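Local coordinates for catechol 1,2-dioxygenase (Burkholderia ambifaria, PDB 5VXT), which probably catalyses the iron(III)-dependent, intradiol opening of the catechol ring by dioxygen, giving cis,cis-muconate, at residues H171-S174 / H175-S179; D63-P66 / D67-W70; V243-D246 / G247-K250; A221-Q224 / L225-L229. All coordinates share one frame; numbering follows the deposited sequence.

Interaction 1: H171-S174 / H175-S179; sequences HANS and HGFYS. With FE (Fe (III) ion), chain J; CAQ (catechol), chain K.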
loop_
_atom_site.group_PDB
_atom_site.type_symbol
_atom_site.label_atom_id
_atom_site.label_comp_id
_atom_site.label_asym_id
_atom_site.label_seq_id
_atom_site.Cartn_x
_atom_site.Cartn_y
_atom_site.Cartn_z
ATOM N N HIS B 171 -20.143 15.587 -10.026
ATOM C CA HIS B 171 -20.782 15.245 -8.762
ATOM C C HIS B 171 -21.549 13.935 -8.925
ATOM O O HIS B 171 -21.609 13.355 -10.013
ATOM C CB HIS B 171 -21.687 16.381 -8.281
ATOM C CG HIS B 171 -22.873 16.626 -9.157
ATOM N ND1 HIS B 171 -24.022 15.870 -9.084
ATOM C CD2 HIS B 171 -23.096 17.557 -10.115
ATOM C CE1 HIS B 171 -24.902 16.324 -9.960
ATOM N NE2 HIS B 171 -24.364 17.345 -10.600
ATOM N N ALA B 172 -22.149 13.477 -7.825
ATOM C CA ALA B 172 -22.814 12.183 -7.745
ATOM C C ALA B 172 -24.305 12.287 -8.075
ATOM O O ALA B 172 -24.885 13.371 -8.136
ATOM C CB ALA B 172 -22.650 11.589 -6.349
ATOM N N ASN B 173 -24.925 11.121 -8.267
ATOM C CA ASN B 173 -26.358 11.006 -8.485
ATOM C C ASN B 173 -27.060 10.854 -7.137
ATOM O O ASN B 173 -26.439 10.969 -6.076
ATOM C CB ASN B 173 -26.667 9.845 -9.432
ATOM C CG ASN B 173 -26.378 8.475 -8.820
ATOM O OD1 ASN B 173 -25.930 8.357 -7.680
ATOM N ND2 ASN B 173 -26.644 7.430 -9.592
ATOM N N SER B 174 -28.365 10.569 -7.167
ATOM C CA SER B 174 -29.157 10.490 -5.944
ATOM C C SER B 174 -28.827 9.269 -5.100
ATOM O O SER B 174 -29.319 9.170 -3.968
ATOM C CB SER B 174 -30.656 10.496 -6.274
ATOM O OG SER B 174 -31.018 9.381 -7.068
ATOM N N HIS B 175 -28.036 8.334 -5.617
ATOM C CA HIS B 175 -27.537 7.218 -4.827
ATOM C C HIS B 175 -26.099 7.434 -4.381
ATOM O O HIS B 175 -25.508 6.537 -3.768
ATOM C CB HIS B 175 -27.649 5.914 -5.624
ATOM C CG HIS B 175 -28.988 5.710 -6.265
ATOM N ND1 HIS B 175 -30.018 5.033 -5.647
ATOM C CD2 HIS B 175 -29.464 6.095 -7.474
ATOM C CE1 HIS B 175 -31.068 5.006 -6.448
ATOM N NE2 HIS B 175 -30.758 5.644 -7.563
ATOM N N GLY B 176 -25.534 8.605 -4.669
ATOM C CA GLY B 176 -24.172 8.913 -4.278
ATOM C C GLY B 176 -23.106 8.278 -5.141
ATOM O O GLY B 176 -21.970 8.114 -4.682
ATOM N N PHE B 177 -23.435 7.921 -6.382
ATOM C CA PHE B 177 -22.505 7.283 -7.304
ATOM C C PHE B 177 -22.153 8.232 -8.443
ATOM O O PHE B 177 -23.004 8.990 -8.922
ATOM C CB PHE B 177 -23.094 5.990 -7.878
ATOM C CG PHE B 177 -23.312 4.911 -6.852
ATOM C CD1 PHE B 177 -22.366 4.674 -5.861
ATOM C CD2 PHE B 177 -24.463 4.138 -6.875
ATOM C CE1 PHE B 177 -22.568 3.683 -4.915
ATOM C CE2 PHE B 177 -24.665 3.141 -5.936
ATOM C CZ PHE B 177 -23.722 2.917 -4.953
ATOM N N TYR B 178 -20.894 8.181 -8.868
ATOM C CA TYR B 178 -20.384 8.985 -9.972
ATOM C C TYR B 178 -20.315 8.141 -11.236
ATOM O O TYR B 178 -19.987 6.953 -11.179
ATOM C CB TYR B 178 -18.983 9.519 -9.666
ATOM C CG TYR B 178 -18.880 10.556 -8.570
ATOM C CD1 TYR B 178 -19.061 10.214 -7.235
ATOM C CD2 TYR B 178 -18.543 11.870 -8.871
ATOM C CE1 TYR B 178 -18.941 11.165 -6.238
ATOM C CE2 TYR B 178 -18.415 12.819 -7.884
ATOM C CZ TYR B 178 -18.620 12.463 -6.573
ATOM O OH TYR B 178 -18.490 13.412 -5.602
ATOM N N SER B 179 -20.598 8.758 -12.380
ATOM C CA SER B 179 -20.389 8.052 -13.635
ATOM C C SER B 179 -18.923 7.638 -13.755
ATOM O O SER B 179 -18.031 8.274 -13.192
ATOM C CB SER B 179 -20.815 8.921 -14.822
ATOM O OG SER B 179 -20.071 10.117 -14.873
HETATM FE FE FE J . -16.902 13.895 -4.626
HETATM C C1 CAQ K . -13.792 10.231 -1.858
HETATM C C2 CAQ K . -14.817 10.360 -2.791
HETATM C C3 CAQ K . -15.203 11.626 -3.208
HETATM O O3 CAQ K . -16.194 11.807 -4.117
HETATM C C4 CAQ K . -14.518 12.806 -2.649
HETATM O O4 CAQ K . -14.899 14.043 -3.050
HETATM C C5 CAQ K . -13.499 12.631 -1.723
HETATM C C6 CAQ K . -13.142 11.344 -1.330
HETATM O O HOH W 1 -20.697 11.733 -12.264
HETATM O O HOH W 2 -20.791 14.630 -5.545
#

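Interaction 2: D63-P66 / D67-W70; sequences DITP and DEVW. With PTY (phosphatidylethanolamine), chain I.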
loop_
_atom_site.group_PDB
_atom_site.type_symbol
_atom_site.label_atom_id
_atom_site.label_comp_id
_atom_site.label_asym_id
_atom_site.label_seq_id
_atom_site.Cartn_x
_atom_site.Cartn_y
_atom_site.Cartn_z
ATOM N N ASP B 63 6.298 -1.740 19.753
ATOM C CA ASP B 63 6.424 -3.200 19.721
ATOM C C ASP B 63 5.378 -3.816 18.797
ATOM O O ASP B 63 4.583 -4.672 19.186
ATOM C CB ASP B 63 6.316 -3.803 21.121
ATOM C CG ASP B 63 6.927 -5.192 21.200
ATOM O OD1 ASP B 63 6.808 -5.830 22.263
ATOM O OD2 ASP B 63 7.544 -5.640 20.201
ATOM N N ILE B 64 5.378 -3.344 17.555
ATOM C CA ILE B 64 4.451 -3.876 16.567
ATOM C C ILE B 64 4.888 -5.284 16.186
ATOM O O ILE B 64 5.969 -5.484 15.614
ATOM C CB ILE B 64 4.373 -2.945 15.350
ATOM C CG1 ILE B 64 3.965 -1.558 15.837
ATOM C CG2 ILE B 64 3.389 -3.483 14.339
ATOM C CD1 ILE B 64 3.735 -0.524 14.686
ATOM N N THR B 65 4.051 -6.268 16.511
ATOM C CA THR B 65 4.428 -7.668 16.367
ATOM C C THR B 65 4.449 -8.068 14.898
ATOM O O THR B 65 3.789 -7.440 14.070
ATOM C CB THR B 65 3.439 -8.561 17.112
ATOM O OG1 THR B 65 2.186 -8.566 16.413
ATOM C CG2 THR B 65 3.228 -8.050 18.520
ATOM N N PRO B 66 5.192 -9.124 14.553
ATOM C CA PRO B 66 5.114 -9.645 13.179
ATOM C C PRO B 66 3.687 -9.913 12.719
ATOM O O PRO B 66 3.340 -9.566 11.578
ATOM C CB PRO B 66 5.951 -10.931 13.255
ATOM C CG PRO B 66 6.988 -10.623 14.317
ATOM C CD PRO B 66 6.179 -9.868 15.368
ATOM N N ASP B 67 2.844 -10.509 13.574
ATOM C CA ASP B 67 1.447 -10.702 13.193
ATOM C C ASP B 67 0.809 -9.380 12.789
ATOM O O ASP B 67 0.103 -9.304 11.778
ATOM C CB ASP B 67 0.647 -11.344 14.332
ATOM C CG ASP B 67 0.941 -12.822 14.500
ATOM O OD1 ASP B 67 1.963 -13.286 13.936
ATOM O OD2 ASP B 67 0.152 -13.518 15.198
ATOM N N GLU B 68 1.065 -8.322 13.559
ATOM C CA GLU B 68 0.489 -7.022 13.222
ATOM C C GLU B 68 1.084 -6.472 11.931
ATOM O O GLU B 68 0.366 -5.889 11.108
ATOM C CB GLU B 68 0.703 -6.039 14.370
ATOM C CG GLU B 68 -0.157 -6.355 15.575
ATOM C CD GLU B 68 0.161 -5.501 16.795
ATOM O OE1 GLU B 68 1.343 -5.144 16.964
ATOM O OE2 GLU B 68 -0.765 -5.206 17.599
ATOM N N VAL B 69 2.387 -6.666 11.728
ATOM C CA VAL B 69 3.013 -6.157 10.510
ATOM C C VAL B 69 2.448 -6.864 9.286
ATOM O O VAL B 69 2.115 -6.223 8.285
ATOM C CB VAL B 69 4.548 -6.282 10.589
ATOM C CG1 VAL B 69 5.183 -5.993 9.224
ATOM C CG2 VAL B 69 5.088 -5.289 11.620
ATOM N N TRP B 70 2.330 -8.193 9.342
ATOM C CA TRP B 70 1.803 -8.919 8.188
ATOM C C TRP B 70 0.331 -8.608 7.946
ATOM O O TRP B 70 -0.120 -8.628 6.793
ATOM C CB TRP B 70 2.015 -10.428 8.354
ATOM C CG TRP B 70 3.493 -10.766 8.307
ATOM C CD1 TRP B 70 4.236 -11.359 9.292
ATOM C CD2 TRP B 70 4.404 -10.499 7.232
ATOM N NE1 TRP B 70 5.540 -11.476 8.900
ATOM C CE2 TRP B 70 5.668 -10.973 7.630
ATOM C CE3 TRP B 70 4.264 -9.943 5.953
ATOM C CZ2 TRP B 70 6.786 -10.872 6.816
ATOM C CZ3 TRP B 70 5.363 -9.848 5.156
ATOM C CH2 TRP B 70 6.612 -10.300 5.578
HETATM C C1 PTY I . -5.348 -6.274 12.218
HETATM C C2 PTY I . -9.666 -8.257 7.746
HETATM C C3 PTY I . -9.137 -9.104 8.898
HETATM O O4 PTY I . -4.866 -5.127 12.907
HETATM C C5 PTY I . -7.023 -6.979 10.511
HETATM C C6 PTY I . -6.310 -5.790 11.137
HETATM O O7 PTY I . -5.581 -5.081 10.133
HETATM C C8 PTY I . -6.398 -4.107 9.420
HETATM O O10 PTY I . -7.622 -4.135 9.497
HETATM C C11 PTY I . -5.710 -3.063 8.577
HETATM C C12 PTY I . -4.834 -2.197 9.470
HETATM C C13 PTY I . -3.593 -1.778 8.703
HETATM C C14 PTY I . -3.308 -0.289 8.808
HETATM C C15 PTY I . -2.230 0.059 7.795
HETATM C C16 PTY I . -2.345 1.500 7.320
HETATM C C17 PTY I . -1.589 2.458 8.233
HETATM C C18 PTY I . -1.780 3.877 7.722
HETATM C C19 PTY I . -0.882 4.861 8.452
HETATM C C20 PTY I . -0.633 6.078 7.576
HETATM C C21 PTY I . 0.055 5.675 6.279
HETATM C C22 PTY I . 1.483 5.209 6.550
HETATM C C23 PTY I . 2.144 4.687 5.277
HETATM C C24 PTY I . 3.647 4.944 5.260
HETATM C C25 PTY I . 4.379 4.162 6.342
HETATM C C26 PTY I . 5.827 4.631 6.433
HETATM C C27 PTY I . 5.890 6.141 6.637
HETATM C C28 PTY I . 6.554 6.501 7.959
HETATM C C29 PTY I . 5.789 5.923 9.129
HETATM C C30 PTY I . -3.666 -5.178 13.714
HETATM C C31 PTY I . -3.126 -3.915 14.340
HETATM O O30 PTY I . -3.105 -6.250 13.870
HETATM C C32 PTY I . -2.846 -2.905 13.239
HETATM C C33 PTY I . -2.055 -3.583 12.131
HETATM C C34 PTY I . -0.692 -2.932 11.960
HETATM C C35 PTY I . -0.795 -1.741 11.021
HETATM C C36 PTY I . 0.588 -1.192 10.709
HETATM C C37 PTY I . 1.494 -2.310 10.216
HETATM C C38 PTY I . 2.793 -1.739 9.667
HETATM C C39 PTY I . 3.330 -2.622 8.549
HETATM C C40 PTY I . 2.627 -2.335 7.230
HETATM C C41 PTY I . 3.382 -1.269 6.448
HETATM C C42 PTY I . 2.767 0.101 6.697
HETATM C C43 PTY I . 1.281 0.086 6.358
HETATM C C44 PTY I . 0.887 1.295 5.536
HETATM P P1 PTY I . -6.842 -9.586 10.152
HETATM O O11 PTY I . -7.707 -9.146 8.860
HETATM O O12 PTY I . -5.627 -10.344 9.670
HETATM O O13 PTY I . -7.785 -10.239 11.138
HETATM O O14 PTY I . -6.313 -8.189 10.760
HETATM N N1 PTY I . -9.555 -8.991 6.501
#

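Interaction 3: V243-D246 / G247-K250; sequences VTSD and GHRK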
loop_
_atom_site.group_PDB
_atom_site.type_symbol
_atom_site.label_atom_id
_atom_site.label_comp_id
_atom_site.label_asym_id
_atom_site.label_seq_id
_atom_site.Cartn_x
_atom_site.Cartn_y
_atom_site.Cartn_z
ATOM N N VAL B 243 -11.066 24.925 -12.224
ATOM C CA VAL B 243 -11.114 26.121 -13.075
ATOM C C VAL B 243 -9.727 26.372 -13.650
ATOM O O VAL B 243 -8.765 26.588 -12.903
ATOM C CB VAL B 243 -11.617 27.367 -12.330
ATOM C CG1 VAL B 243 -11.777 28.533 -13.315
ATOM C CG2 VAL B 243 -12.958 27.086 -11.666
ATOM N N THR B 244 -9.631 26.369 -14.976
ATOM C CA THR B 244 -8.362 26.505 -15.674
ATOM C C THR B 244 -8.439 27.668 -16.647
ATOM O O THR B 244 -9.448 27.830 -17.340
ATOM C CB THR B 244 -8.022 25.229 -16.434
ATOM O OG1 THR B 244 -8.066 24.124 -15.529
ATOM C CG2 THR B 244 -6.634 25.322 -17.065
ATOM N N SER B 245 -7.374 28.470 -16.701
ATOM C CA SER B 245 -7.298 29.611 -17.610
ATOM C C SER B 245 -5.879 30.159 -17.609
ATOM O O SER B 245 -5.236 30.216 -16.557
ATOM C CB SER B 245 -8.274 30.721 -17.203
ATOM O OG SER B 245 -7.874 31.303 -15.977
ATOM N N ASP B 246 -5.399 30.573 -18.780
ATOM C CA ASP B 246 -4.060 31.141 -18.872
ATOM C C ASP B 246 -3.966 32.395 -18.014
ATOM O O ASP B 246 -4.937 33.134 -17.858
ATOM C CB ASP B 246 -3.722 31.481 -20.322
ATOM C CG ASP B 246 -4.271 30.468 -21.302
ATOM O OD1 ASP B 246 -4.007 29.259 -21.128
ATOM O OD2 ASP B 246 -4.978 30.885 -22.243
ATOM N N GLY B 247 -2.780 32.641 -17.470
ATOM C CA GLY B 247 -2.592 33.776 -16.601
ATOM C C GLY B 247 -3.068 33.579 -15.180
ATOM O O GLY B 247 -2.854 34.471 -14.350
ATOM N N HIS B 248 -3.709 32.445 -14.871
ATOM C CA HIS B 248 -4.150 32.127 -13.519
ATOM C C HIS B 248 -3.697 30.725 -13.135
ATOM O O HIS B 248 -3.475 29.861 -13.988
ATOM C CB HIS B 248 -5.673 32.210 -13.372
ATOM C CG HIS B 248 -6.245 33.506 -13.850
ATOM N ND1 HIS B 248 -6.711 33.684 -15.135
ATOM C CD2 HIS B 248 -6.406 34.692 -13.220
ATOM C CE1 HIS B 248 -7.141 34.926 -15.274
ATOM N NE2 HIS B 248 -6.965 35.559 -14.127
ATOM N N ARG B 249 -3.581 30.501 -11.833
ATOM C CA ARG B 249 -3.278 29.165 -11.346
ATOM C C ARG B 249 -4.531 28.294 -11.401
ATOM O O ARG B 249 -5.662 28.790 -11.335
ATOM C CB ARG B 249 -2.714 29.240 -9.926
ATOM C CG ARG B 249 -1.506 30.164 -9.824
ATOM C CD ARG B 249 -0.922 30.202 -8.424
ATOM N NE ARG B 249 -1.926 30.430 -7.390
ATOM C CZ ARG B 249 -1.773 30.061 -6.120
ATOM N NH1 ARG B 249 -0.655 29.440 -5.744
ATOM N NH2 ARG B 249 -2.732 30.290 -5.228
ATOM N N LYS B 250 -4.327 26.984 -11.562
ATOM C CA LYS B 250 -5.461 26.077 -11.696
ATOM C C LYS B 250 -6.138 25.898 -10.341
ATOM O O LYS B 250 -5.499 25.499 -9.362
ATOM C CB LYS B 250 -5.025 24.725 -12.265
ATOM C CG LYS B 250 -6.182 23.738 -12.399
ATOM C CD LYS B 250 -5.821 22.505 -13.207
ATOM C CE LYS B 250 -6.899 21.428 -13.060
ATOM N NZ LYS B 250 -6.613 20.168 -13.821
HETATM O O HOH W 3 -7.282 29.312 -13.306
HETATM O O HOH W 4 -6.528 21.910 -16.368
HETATM O O HOH W 5 -4.870 27.757 -14.943
#

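Interaction 4: A221-Q224 / L225-L229; sequences ATQQ and LLDRL. With PTY (phosphatidylethanolamine), chain I.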
loop_
_atom_site.group_PDB
_atom_site.type_symbol
_atom_site.label_atom_id
_atom_site.label_comp_id
_atom_site.label_asym_id
_atom_site.label_seq_id
_atom_site.Cartn_x
_atom_site.Cartn_y
_atom_site.Cartn_z
ATOM N N ALA B 221 -11.404 -1.781 1.367
ATOM C CA ALA B 221 -10.338 -1.689 2.356
ATOM C C ALA B 221 -10.392 -0.380 3.126
ATOM O O ALA B 221 -10.022 -0.343 4.303
ATOM C CB ALA B 221 -8.979 -1.844 1.673
ATOM N N THR B 222 -10.824 0.707 2.484
ATOM C CA THR B 222 -10.921 1.975 3.199
ATOM C C THR B 222 -11.923 1.867 4.336
ATOM O O THR B 222 -11.597 2.140 5.498
ATOM C CB THR B 222 -11.310 3.100 2.240
ATOM O OG1 THR B 222 -10.364 3.147 1.166
ATOM C CG2 THR B 222 -11.316 4.442 2.972
ATOM N N GLN B 223 -13.142 1.424 4.021
ATOM C CA GLN B 223 -14.164 1.281 5.052
ATOM C C GLN B 223 -13.770 0.246 6.096
ATOM O O GLN B 223 -14.098 0.402 7.276
ATOM C CB GLN B 223 -15.502 0.900 4.427
ATOM C CG GLN B 223 -16.656 1.038 5.390
ATOM C CD GLN B 223 -16.825 2.461 5.862
ATOM O OE1 GLN B 223 -17.067 3.363 5.059
ATOM N NE2 GLN B 223 -16.679 2.682 7.161
ATOM N N GLN B 224 -13.081 -0.817 5.680
ATOM C CA GLN B 224 -12.616 -1.816 6.637
ATOM C C GLN B 224 -11.722 -1.185 7.699
ATOM O O GLN B 224 -11.915 -1.414 8.900
ATOM C CB GLN B 224 -11.891 -2.943 5.903
ATOM C CG GLN B 224 -11.262 -3.992 6.812
ATOM C CD GLN B 224 -10.580 -5.101 6.030
ATOM O OE1 GLN B 224 -11.225 -5.836 5.280
ATOM N NE2 GLN B 224 -9.267 -5.222 6.195
ATOM N N LEU B 225 -10.748 -0.371 7.279
ATOM C CA LEU B 225 -9.881 0.291 8.249
ATOM C C LEU B 225 -10.644 1.340 9.047
ATOM O O LEU B 225 -10.476 1.436 10.268
ATOM C CB LEU B 225 -8.674 0.921 7.545
ATOM C CG LEU B 225 -7.690 1.710 8.416
ATOM C CD1 LEU B 225 -7.210 0.874 9.591
ATOM C CD2 LEU B 225 -6.491 2.197 7.596
ATOM N N LEU B 226 -11.474 2.150 8.375
ATOM C CA LEU B 226 -12.318 3.104 9.092
ATOM C C LEU B 226 -13.173 2.402 10.144
ATOM O O LEU B 226 -13.273 2.859 11.289
ATOM C CB LEU B 226 -13.206 3.877 8.113
ATOM C CG LEU B 226 -12.488 4.833 7.167
ATOM C CD1 LEU B 226 -13.508 5.543 6.297
ATOM C CD2 LEU B 226 -11.674 5.842 7.953
ATOM N N ASP B 227 -13.807 1.286 9.767
ATOM C CA ASP B 227 -14.567 0.509 10.742
ATOM C C ASP B 227 -13.706 0.140 11.944
ATOM O O ASP B 227 -14.144 0.260 13.097
ATOM C CB ASP B 227 -15.139 -0.756 10.097
ATOM C CG ASP B 227 -16.312 -0.469 9.168
ATOM O OD1 ASP B 227 -16.660 -1.361 8.361
ATOM O OD2 ASP B 227 -16.889 0.638 9.250
ATOM N N ARG B 228 -12.473 -0.299 11.691
ATOM C CA ARG B 228 -11.588 -0.673 12.787
ATOM C C ARG B 228 -11.227 0.526 13.652
ATOM O O ARG B 228 -11.048 0.385 14.869
ATOM C CB ARG B 228 -10.328 -1.335 12.230
ATOM C CG ARG B 228 -9.489 -2.002 13.275
ATOM C CD ARG B 228 -8.523 -2.994 12.657
ATOM N NE ARG B 228 -7.913 -3.822 13.685
ATOM C CZ ARG B 228 -8.374 -5.011 14.047
ATOM N NH1 ARG B 228 -9.451 -5.512 13.452
ATOM N NH2 ARG B 228 -7.756 -5.698 14.998
ATOM N N LEU B 229 -11.133 1.713 13.054
ATOM C CA LEU B 229 -10.837 2.922 13.807
ATOM C C LEU B 229 -12.053 3.480 14.526
ATOM O O LEU B 229 -11.899 4.400 15.335
ATOM C CB LEU B 229 -10.277 4.000 12.871
ATOM C CG LEU B 229 -8.927 3.685 12.231
ATOM C CD1 LEU B 229 -8.615 4.695 11.119
ATOM C CD2 LEU B 229 -7.823 3.676 13.283
HETATM C C1 PTY I . -5.348 -6.274 12.218
HETATM C C2 PTY I . -9.666 -8.257 7.746
HETATM C C3 PTY I . -9.137 -9.104 8.898
HETATM O O4 PTY I . -4.866 -5.127 12.907
HETATM C C5 PTY I . -7.023 -6.979 10.511
HETATM C C6 PTY I . -6.310 -5.790 11.137
HETATM O O7 PTY I . -5.581 -5.081 10.133
HETATM C C8 PTY I . -6.398 -4.107 9.420
HETATM O O10 PTY I . -7.622 -4.135 9.497
HETATM C C11 PTY I . -5.710 -3.063 8.577
HETATM C C12 PTY I . -4.834 -2.197 9.470
HETATM C C13 PTY I . -3.593 -1.778 8.703
HETATM C C14 PTY I . -3.308 -0.289 8.808
HETATM C C15 PTY I . -2.230 0.059 7.795
HETATM C C16 PTY I . -2.345 1.500 7.320
HETATM C C17 PTY I . -1.589 2.458 8.233
HETATM C C18 PTY I . -1.780 3.877 7.722
HETATM C C19 PTY I . -0.882 4.861 8.452
HETATM C C20 PTY I . -0.633 6.078 7.576
HETATM C C21 PTY I . 0.055 5.675 6.279
HETATM C C22 PTY I . 1.483 5.209 6.550
HETATM C C23 PTY I . 2.144 4.687 5.277
HETATM C C24 PTY I . 3.647 4.944 5.260
HETATM C C25 PTY I . 4.379 4.162 6.342
HETATM C C26 PTY I . 5.827 4.631 6.433
HETATM C C27 PTY I . 5.890 6.141 6.637
HETATM C C28 PTY I . 6.554 6.501 7.959
HETATM C C29 PTY I . 5.789 5.923 9.129
HETATM C C30 PTY I . -3.666 -5.178 13.714
HETATM C C31 PTY I . -3.126 -3.915 14.340
HETATM O O30 PTY I . -3.105 -6.250 13.870
HETATM C C32 PTY I . -2.846 -2.905 13.239
HETATM C C33 PTY I . -2.055 -3.583 12.131
HETATM C C34 PTY I . -0.692 -2.932 11.960
HETATM C C35 PTY I . -0.795 -1.741 11.021
HETATM C C36 PTY I . 0.588 -1.192 10.709
HETATM C C37 PTY I . 1.494 -2.310 10.216
HETATM C C38 PTY I . 2.793 -1.739 9.667
HETATM C C39 PTY I . 3.330 -2.622 8.549
HETATM C C40 PTY I . 2.627 -2.335 7.230
HETATM C C41 PTY I . 3.382 -1.269 6.448
HETATM C C42 PTY I . 2.767 0.101 6.697
HETATM C C43 PTY I . 1.281 0.086 6.358
HETATM C C44 PTY I . 0.887 1.295 5.536
HETATM P P1 PTY I . -6.842 -9.586 10.152
HETATM O O11 PTY I . -7.707 -9.146 8.860
HETATM O O12 PTY I . -5.627 -10.344 9.670
HETATM O O13 PTY I . -7.785 -10.239 11.138
HETATM O O14 PTY I . -6.313 -8.189 10.760
HETATM N N1 PTY I . -9.555 -8.991 6.501
#

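Interaction 1: H171-S174 / H175-S179
Over one face of the Tyr-178 ring lies the methyl group of Ala-172, with CB 4.1 Å from the ring centroid in a CH-pi contact, and the backbone N of Ala-172 sits above the ring toward its rim. The Phe-177 ring has His-175 O over its centre, while the edge of the His-175 ring meets ND2 of Asn-173, whose amide plane is turned 65° from it. The turn is organised by Asn-173. Its OD1 accepts Phe-177 N at 2.8 Å and His-175 N at 2.9 Å, the two donors reaching it from opposite faces of the amide; a chi1 of 69°, with CG between backbone N and carbonyl carbon, folds the side chain back over the turn. Gly-176 N donates to Asn-173 O and closes a type I beta turn, while Asn-173 N donates to Phe-177 O just outside it. One water bridges Ala-172 N and Tyr-178 OH. That oxygen is bound to the iron(III) ion at 1.9 Å, and catechol O3 and O4 lie at 2.3 and 2.5 Å from the metal. With His-238 and His-240 completing the protein ligands, this is the tyrosine- and histidine-ligated iron site of an intradiol dioxygenase, occupied by its substrate.

Interaction 2: D63-P66 / D67-W70
Glu-68 reaches back over Thr-65, and its side chain can be followed atom by atom. CB packs against CG2 of Ile-64 at 3.7 Å and also lies near Thr-65 O. CG, placed beside the backbone N and anti to the carbonyl carbon (chi1 -71°), runs past Thr-65 OG1 at 3.3 Å and comes close to the ester carbonyl oxygen O30 of a bound phosphatidylethanolamine. The chain then continues extended (chi2 173°), bringing the carboxylate level with the backbone N of Thr-65. There OE1 accepts Thr-65 N at 3.0 Å on its anti side, 24° out of the carboxylate plane, and OE2 makes a salt bridge with Arg-43 of the second subunit.

The return bond comes from Thr-65, whose OG1 accepts Glu-68 N at 3.1 Å; the two residues therefore form a capping box, with Thr-65 as the N-cap of helix 66-81. The first turn follows at once, Val-69 N donating to Thr-65 O and Trp-70 N to Pro-66 O, both at 2.8 Å. Ile-64 CG2 and Val-69 CG2 meet at 3.7 Å, their side chains crossing at about a right angle; both residues also touch Ile-59 of helix 42-62, whose C-terminal end is closed by a Schellman motif with Asp-63, at positive phi, just beyond it.

Chemically, the box satisfies two backbone N-H groups with side-chain oxygens. A carboxylate at the N-terminal end of a helix would probably be stabilised by the helix dipole, and here the Arg-43 salt bridge adds to that, so Glu-68 is probably ionised while it links the cap to the other subunit.

Interaction 3: V243-D246 / G247-K250
The extended chain of Lys-250 passes Thr-244, its CD 3.6 Å from Thr-244 OG1, and a water spans the remaining distance, donating to Thr-244 OG1 at 2.8 Å and accepting from Lys-250 NZ. Nearer the corner, the Ser-245 hydroxyl and ND1 of His-248 are joined by a hydrogen bond of 2.8 Å in which either could donate. Ser-245 OG stands between its backbone N and carbonyl carbon (chi1 68°), which turns it toward the imidazole. A second bond ties the same residues through the backbone, His-248 N donating to Ser-245 O at 3.2 Å across a type II beta turn. Asp-246 and Gly-247 form its corner, CB of Asp-246 against Gly-247 N and the glycine at a positive phi of 80°. Another water bridges Ser-245 N and His-248 O, where the two arms bow apart before closing again at Thr-244 and Lys-250.

The turn connects antiparallel strands 238-244 and 251-256 as a hairpin, Val-243 being backbone-bonded to Leu-251. On the other side of strand 238-244, Thr-244 is backbone-bonded to Leu-166 of strand 166-170. Arg-249 makes a salt bridge with Asp-106 of helix 94-109 and a hydrogen bond with Thr-305, just beyond strand 295-303.

Interaction 4: A221-Q224 / L225-L229
Gln-223 and Asp-227, one helical turn apart, are linked twice. Asp-227 N donates to Gln-223 O at 2.7 Å, and the amide NE2 of Gln-223 donates to Asp-227 OD2 at 2.9 Å. NE2 comes from above the carboxylate plane, 53° out of it, and amide and carboxylate are inclined by 40°. The side-chain bond depends on a bend in the glutamine: CG leaves opposite the backbone N, then chi2 of 61° bends the amide over toward Asp-227, one turn on. Backbone bonds continue the helix on both flanks, Leu-225 N to Ala-221 O, Leu-226 N to Thr-222 O and Arg-228 N to Gln-224 O.

Two apolar contacts lie farther out. Thr-222 CG2 and Leu-226 CD1 are 4.1 Å apart, the two side chains running side by side and pointing the same way. Leu-225 CD1 approaches C12 of an acyl chain of phosphatidylethanolamine at 3.9 Å. The polar part of the same lipid meets Arg-228, which spreads its guanidinium over the glycerol region, with C6 above the centre of one face, while its NE is hydrogen-bonded to Thr-44 OG1 of the second subunit. Gln-224 NE2 comes within 3.4 Å of C2 in the ethanolamine headgroup.

Helix 221-229 thus lies against helix 66-81, where Tyr-75 touches both Gln-224 and Leu-225, and against helix 85-91 through Leu-88; Arg-228 and Leu-229 meet the second subunit.

In the fold
From the N terminus, interaction 2 comes first, at the junction of helices 42-62 and 66-81 in the N-terminal helical region. Interaction 1 follows in the loop between strands 166-170 and 193-197, then interaction 4 on helix 221-229, and last interaction 3, closing the hairpin of strands 238-244 and 251-256. All four are local and stand in series, none nesting or crossing. Interactions 2 and 4, with centres about 18 Å apart, touch the same lipid and the second subunit, joining the dioxygenase region to the helical dimer interface. Interactions 1 and 3 belong to connections of one mixed sheet, their centres about 27 Å apart.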